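PDB 5E7T: minor structural protein 5 from Lactococcus phage Tuc2009, which probably forms part of the phage tail-tip baseplate and may take part in recognising carbohydrate on the host cell surface. Local coordinates for residues F42-V56 / S172-L184. Residues are numbered along the deposited sequence; the frame is centred on the assembly and turned at random.
Sequences FFKNFDKVENGYGEV and SFTIRVRNPKQEL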
loop_
_atom_site.group_PDB
_atom_site.type_symbol
_atom_site.label_atom_id
_atom_site.label_comp_id
_atom_site.label_asym_id
_atom_site.label_seq_id
_atom_site.Cartn_x
_atom_site.Cartn_y
_atom_site.Cartn_z
ATOM N N PHE B 42 -16.147 38.907 -24.714
ATOM C CA PHE B 42 -16.797 40.180 -25.037
ATOM C C PHE B 42 -18.152 39.938 -25.712
ATOM O O PHE B 42 -19.118 40.636 -25.408
ATOM C CB PHE B 42 -15.896 41.031 -25.958
ATOM C CG PHE B 42 -16.317 42.478 -26.156
ATOM C CD1 PHE B 42 -17.213 42.829 -27.160
ATOM C CD2 PHE B 42 -15.771 43.494 -25.375
ATOM C CE1 PHE B 42 -17.585 44.159 -27.351
ATOM C CE2 PHE B 42 -16.146 44.824 -25.569
ATOM C CZ PHE B 42 -17.047 45.145 -26.557
ATOM N N PHE B 43 -18.231 38.914 -26.586
ATOM C CA PHE B 43 -19.440 38.631 -27.355
ATOM C C PHE B 43 -20.378 37.643 -26.697
ATOM O O PHE B 43 -21.360 37.217 -27.317
ATOM C CB PHE B 43 -19.072 38.206 -28.778
ATOM C CG PHE B 43 -18.287 39.279 -29.506
ATOM C CD1 PHE B 43 -18.931 40.375 -30.073
ATOM C CD2 PHE B 43 -16.901 39.220 -29.582
ATOM C CE1 PHE B 43 -18.207 41.361 -30.747
ATOM C CE2 PHE B 43 -16.179 40.217 -30.249
ATOM C CZ PHE B 43 -16.837 41.279 -30.825
ATOM N N LYS B 44 -20.140 37.343 -25.416
ATOM C CA LYS B 44 -20.974 36.397 -24.677
ATOM C C LYS B 44 -22.475 36.693 -24.763
ATOM O O LYS B 44 -23.234 35.753 -24.919
ATOM C CB LYS B 44 -20.510 36.282 -23.210
ATOM C CG LYS B 44 -21.323 35.331 -22.344
ATOM C CD LYS B 44 -20.923 33.867 -22.511
ATOM C CE LYS B 44 -21.897 32.925 -21.853
ATOM N NZ LYS B 44 -21.497 31.510 -22.063
ATOM N N ASN B 45 -22.898 37.974 -24.705
ATOM C CA ASN B 45 -24.318 38.329 -24.704
ATOM C C ASN B 45 -24.788 39.066 -25.959
ATOM O O ASN B 45 -25.839 39.719 -25.948
ATOM C CB ASN B 45 -24.687 39.075 -23.432
ATOM C CG ASN B 45 -24.434 38.253 -22.193
ATOM O OD1 ASN B 45 -23.494 38.498 -21.428
ATOM N ND2 ASN B 45 -25.219 37.212 -22.006
ATOM N N PHE B 46 -24.077 38.867 -27.076
ATOM C CA PHE B 46 -24.504 39.358 -28.391
ATOM C C PHE B 46 -25.498 38.293 -28.928
ATOM O O PHE B 46 -25.549 37.195 -28.372
ATOM C CB PHE B 46 -23.295 39.529 -29.319
ATOM C CG PHE B 46 -22.622 40.880 -29.183
ATOM C CD1 PHE B 46 -21.940 41.225 -28.020
ATOM C CD2 PHE B 46 -22.646 41.792 -30.226
ATOM C CE1 PHE B 46 -21.321 42.464 -27.899
ATOM C CE2 PHE B 46 -22.032 43.033 -30.097
ATOM C CZ PHE B 46 -21.375 43.360 -28.935
ATOM N N ASP B 47 -26.325 38.606 -29.932
ATOM C CA ASP B 47 -27.277 37.616 -30.423
ATOM C C ASP B 47 -26.558 36.465 -31.154
ATOM O O ASP B 47 -26.949 35.302 -30.996
ATOM C CB ASP B 47 -28.384 38.253 -31.266
ATOM C CG ASP B 47 -29.212 39.340 -30.597
ATOM O OD1 ASP B 47 -29.340 39.314 -29.336
ATOM O OD2 ASP B 47 -29.773 40.198 -31.335
ATOM N N LYS B 48 -25.454 36.787 -31.878
ATOM C CA LYS B 48 -24.606 35.818 -32.599
ATOM C C LYS B 48 -23.223 36.378 -32.938
ATOM O O LYS B 48 -23.002 37.577 -32.847
ATOM C CB LYS B 48 -25.293 35.313 -33.894
ATOM C CG LYS B 48 -25.389 36.339 -35.026
ATOM C CD LYS B 48 -25.901 35.737 -36.324
ATOM C CE LYS B 48 -26.287 36.809 -37.312
ATOM N NZ LYS B 48 -27.231 36.290 -38.341
ATOM N N VAL B 49 -22.301 35.493 -33.308
ATOM C CA VAL B 49 -20.999 35.809 -33.886
ATOM C C VAL B 49 -21.076 35.150 -35.254
ATOM O O VAL B 49 -21.705 34.099 -35.403
ATOM C CB VAL B 49 -19.714 35.469 -33.100
ATOM C CG1 VAL B 49 -19.657 36.218 -31.784
ATOM C CG2 VAL B 49 -19.553 33.974 -32.890
ATOM N N GLU B 50 -20.535 35.818 -36.253
ATOM C CA GLU B 50 -20.613 35.477 -37.663
ATOM C C GLU B 50 -19.501 36.327 -38.261
ATOM O O GLU B 50 -19.315 37.491 -37.846
ATOM C CB GLU B 50 -21.991 35.952 -38.166
ATOM C CG GLU B 50 -22.433 35.499 -39.539
ATOM C CD GLU B 50 -23.829 36.009 -39.843
ATOM O OE1 GLU B 50 -24.053 37.241 -39.753
ATOM O OE2 GLU B 50 -24.712 35.165 -40.115
ATOM N N ASN B 51 -18.723 35.746 -39.191
ATOM C CA ASN B 51 -17.529 36.379 -39.756
ATOM C C ASN B 51 -16.674 36.845 -38.577
ATOM O O ASN B 51 -16.673 36.172 -37.529
ATOM C CB ASN B 51 -17.862 37.459 -40.737
ATOM C CG ASN B 51 -18.516 36.945 -41.998
ATOM O OD1 ASN B 51 -18.085 37.300 -43.098
ATOM N ND2 ASN B 51 -19.586 36.136 -41.894
ATOM N N GLY B 52 -15.991 37.955 -38.673
ATOM C CA GLY B 52 -15.175 38.289 -37.515
ATOM C C GLY B 52 -15.818 39.170 -36.484
ATOM O O GLY B 52 -15.100 39.739 -35.665
ATOM N N TYR B 53 -17.150 39.305 -36.511
ATOM C CA TYR B 53 -17.872 40.261 -35.661
ATOM C C TYR B 53 -19.012 39.634 -34.848
ATOM O O TYR B 53 -19.388 38.489 -35.072
ATOM C CB TYR B 53 -18.428 41.414 -36.562
ATOM C CG TYR B 53 -19.431 40.924 -37.594
ATOM C CD1 TYR B 53 -20.731 40.576 -37.227
ATOM C CD2 TYR B 53 -19.058 40.729 -38.916
ATOM C CE1 TYR B 53 -21.615 40.009 -38.141
ATOM C CE2 TYR B 53 -19.947 40.192 -39.846
ATOM C CZ TYR B 53 -21.223 39.829 -39.453
ATOM O OH TYR B 53 -22.114 39.313 -40.362
ATOM N N GLY B 54 -19.595 40.435 -33.975
ATOM C CA GLY B 54 -20.749 40.058 -33.179
ATOM C C GLY B 54 -21.937 40.915 -33.570
ATOM O O GLY B 54 -21.781 42.123 -33.778
ATOM N N GLU B 55 -23.121 40.303 -33.703
ATOM C CA GLU B 55 -24.355 41.002 -34.055
ATOM C C GLU B 55 -25.282 40.965 -32.858
ATOM O O GLU B 55 -25.368 39.937 -32.188
ATOM C CB GLU B 55 -25.031 40.366 -35.296
ATOM C CG GLU B 55 -26.010 41.291 -36.011
ATOM C CD GLU B 55 -26.821 40.656 -37.122
ATOM O OE1 GLU B 55 -26.627 41.050 -38.294
ATOM O OE2 GLU B 55 -27.683 39.801 -36.817
ATOM N N VAL B 56 -25.950 42.089 -32.574
ATOM C CA VAL B 56 -26.876 42.227 -31.446
ATOM C C VAL B 56 -27.893 43.301 -31.785
ATOM O O VAL B 56 -27.556 44.298 -32.427
ATOM C CB VAL B 56 -26.156 42.469 -30.079
ATOM C CG1 VAL B 56 -25.561 43.874 -29.983
ATOM C CG2 VAL B 56 -27.077 42.185 -28.896
ATOM N N SER B 172 -35.570 50.465 -31.934
ATOM C CA SER B 172 -34.676 49.306 -32.083
ATOM C C SER B 172 -33.633 49.525 -33.172
ATOM O O SER B 172 -33.831 50.338 -34.071
ATOM C CB SER B 172 -35.459 48.019 -32.349
ATOM O OG SER B 172 -36.383 48.212 -33.407
ATOM N N PHE B 173 -32.515 48.817 -33.070
ATOM C CA PHE B 173 -31.462 48.825 -34.075
ATOM C C PHE B 173 -30.693 47.515 -34.022
ATOM O O PHE B 173 -30.796 46.785 -33.039
ATOM C CB PHE B 173 -30.522 50.057 -33.977
ATOM C CG PHE B 173 -29.776 50.237 -32.678
ATOM C CD1 PHE B 173 -28.598 49.539 -32.431
ATOM C CD2 PHE B 173 -30.252 51.100 -31.698
ATOM C CE1 PHE B 173 -27.927 49.688 -31.219
ATOM C CE2 PHE B 173 -29.589 51.236 -30.479
ATOM C CZ PHE B 173 -28.434 50.530 -30.249
ATOM N N THR B 174 -29.941 47.215 -35.080
ATOM C CA THR B 174 -29.090 46.037 -35.140
ATOM C C THR B 174 -27.723 46.564 -35.428
ATOM O O THR B 174 -27.567 47.404 -36.313
ATOM C CB THR B 174 -29.604 45.036 -36.142
ATOM O OG1 THR B 174 -31.001 44.817 -35.891
ATOM C CG2 THR B 174 -28.861 43.748 -36.066
ATOM N N ILE B 175 -26.756 46.162 -34.608
ATOM C CA ILE B 175 -25.376 46.628 -34.650
ATOM C C ILE B 175 -24.418 45.468 -34.735
ATOM O O ILE B 175 -24.636 44.429 -34.108
ATOM C CB ILE B 175 -25.068 47.555 -33.432
ATOM C CG1 ILE B 175 -23.697 48.271 -33.572
ATOM C CG2 ILE B 175 -25.213 46.831 -32.082
ATOM C CD1 ILE B 175 -23.315 49.230 -32.430
ATOM N N ARG B 176 -23.358 45.649 -35.513
ATOM C CA ARG B 176 -22.292 44.682 -35.661
ATOM C C ARG B 176 -21.068 45.288 -35.017
ATOM O O ARG B 176 -20.799 46.470 -35.227
ATOM C CB ARG B 176 -22.067 44.354 -37.121
ATOM C CG ARG B 176 -23.177 43.477 -37.646
ATOM C CD ARG B 176 -23.011 43.208 -39.104
ATOM N NE ARG B 176 -23.998 42.248 -39.580
ATOM C CZ ARG B 176 -24.040 41.793 -40.825
ATOM N NH1 ARG B 176 -23.142 42.194 -41.716
ATOM N NH2 ARG B 176 -24.975 40.927 -41.190
ATOM N N VAL B 177 -20.394 44.532 -34.150
ATOM C CA VAL B 177 -19.217 45.020 -33.448
ATOM C C VAL B 177 -18.041 44.145 -33.854
ATOM O O VAL B 177 -18.085 42.934 -33.662
ATOM C CB VAL B 177 -19.463 45.056 -31.929
ATOM C CG1 VAL B 177 -18.176 45.314 -31.167
ATOM C CG2 VAL B 177 -20.525 46.090 -31.567
ATOM N N ARG B 178 -17.019 44.760 -34.477
ATOM C CA ARG B 178 -15.806 44.126 -34.997
ATOM C C ARG B 178 -14.555 44.722 -34.323
ATOM O O ARG B 178 -14.478 45.927 -34.103
ATOM C CB ARG B 178 -15.746 44.313 -36.522
ATOM C CG ARG B 178 -14.476 43.824 -37.185
ATOM C CD ARG B 178 -14.550 44.033 -38.677
ATOM N NE ARG B 178 -13.963 45.300 -39.102
ATOM C CZ ARG B 178 -14.065 45.784 -40.336
ATOM N NH1 ARG B 178 -14.733 45.117 -41.266
ATOM N NH2 ARG B 178 -13.502 46.943 -40.651
ATOM N N ASN B 179 -13.591 43.852 -34.005
ATOM C CA ASN B 179 -12.303 44.131 -33.381
ATOM C C ASN B 179 -12.344 45.162 -32.216
ATOM O O ASN B 179 -11.589 46.152 -32.241
ATOM C CB ASN B 179 -11.286 44.535 -34.425
ATOM C CG ASN B 179 -11.105 43.615 -35.604
ATOM O OD1 ASN B 179 -10.830 44.092 -36.712
ATOM N ND2 ASN B 179 -11.192 42.294 -35.404
ATOM N N PRO B 180 -13.177 44.944 -31.161
ATOM C CA PRO B 180 -13.143 45.874 -30.020
ATOM C C PRO B 180 -11.775 45.807 -29.334
ATOM O O PRO B 180 -11.154 44.744 -29.287
ATOM C CB PRO B 180 -14.275 45.370 -29.124
ATOM C CG PRO B 180 -14.383 43.926 -29.423
ATOM C CD PRO B 180 -14.097 43.813 -30.901
ATOM N N LYS B 181 -11.280 46.945 -28.863
ATOM C CA LYS B 181 -9.972 47.029 -28.236
ATOM C C LYS B 181 -9.960 48.042 -27.152
ATOM O O LYS B 181 -10.557 49.119 -27.270
ATOM C CB LYS B 181 -8.882 47.400 -29.263
ATOM C CG LYS B 181 -7.447 47.063 -28.814
ATOM C CD LYS B 181 -6.391 47.689 -29.685
ATOM C CE LYS B 181 -5.020 47.208 -29.300
ATOM N NZ LYS B 181 -3.942 48.023 -29.921
ATOM N N GLN B 182 -9.231 47.702 -26.095
ATOM C CA GLN B 182 -8.933 48.561 -24.963
ATOM C C GLN B 182 -7.457 48.323 -24.699
ATOM O O GLN B 182 -7.009 47.167 -24.635
ATOM C CB GLN B 182 -9.775 48.220 -23.729
ATOM C CG GLN B 182 -9.260 48.971 -22.514
ATOM C CD GLN B 182 -9.918 48.607 -21.236
ATOM O OE1 GLN B 182 -10.700 49.384 -20.710
ATOM N NE2 GLN B 182 -9.555 47.461 -20.666
ATOM N N GLU B 183 -6.698 49.407 -24.582
ATOM C CA GLU B 183 -5.259 49.323 -24.338
ATOM C C GLU B 183 -4.816 50.413 -23.388
ATOM O O GLU B 183 -5.453 51.454 -23.296
ATOM C CB GLU B 183 -4.490 49.445 -25.654
ATOM C CG GLU B 183 -4.576 50.817 -26.296
ATOM C CD GLU B 183 -4.389 50.741 -27.790
ATOM O OE1 GLU B 183 -3.217 50.764 -28.228
ATOM O OE2 GLU B 183 -5.407 50.650 -28.519
ATOM N N LEU B 184 -3.703 50.195 -22.720
ATOM C CA LEU B 184 -3.138 51.173 -21.820
ATOM C C LEU B 184 -2.483 52.240 -22.699
ATOM O O LEU B 184 -1.784 51.907 -23.655
ATOM C CB LEU B 184 -2.111 50.452 -20.923
ATOM C CG LEU B 184 -1.257 51.321 -20.011
ATOM C CD1 LEU B 184 -2.083 51.944 -18.892
ATOM C CD2 LEU B 184 -0.048 50.546 -19.531
HETATM O O HOH W 1 -14.729 41.367 -33.580
HETATM O O HOH W 2 -12.139 39.782 -36.293
#
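Val177 presses its methyls into three phenylalanines where strand 53-56 pairs antiparallel with strand 172-178. Val177 CG2 meets the edge of the Phe46 ring, 3.7 Å from Phe46 CE2, while CG1 reaches toward the Phe42 and Phe43 rings. With CG anti to the backbone N (chi1 -169°), Phe42 turns one ring face onto Pro180, whose CG sits 3.8 Å from the ring centroid in a CH-pi contact. On the same face of the sheet Val56 CG1 packs on Ile175 CG2. Two hydrogen-bonded pairs fix the register: Gly54 with Val177, where Val177 N to Gly54 O is 2.8 Å, and Val56 with Ile175.

The other face, more open to solvent, is polar. Arg176 CD rests over the Tyr53 ring in a CH-pi contact, the guanidinium turned 18° from the ring plane; Tyr53 OH lies over the guanidinium face, at too poor an angle for a hydrogen bond. Instead Tyr53 OH donates to Glu50 OE1 (2.9 Å), and Arg176 NE bridges to Glu55 OE1 (3.2 Å), close to the guanidinium plane. Lys48 joins this network through a weak bridge to Glu50 and a long one to Glu55. At the type II' turn from Glu50 to Tyr53 two waters link Gly52 O to Asn179, one at its backbone N, the other weakly at ND2.

In the five-stranded sheet of this beta-sandwich-like domain, strand 53-60 lies between strands 48-50 and 171-184. Strand 85-98 flanks the latter, and Met110 of strand 104-114, from the facing sheet, touches Phe42 and Val177.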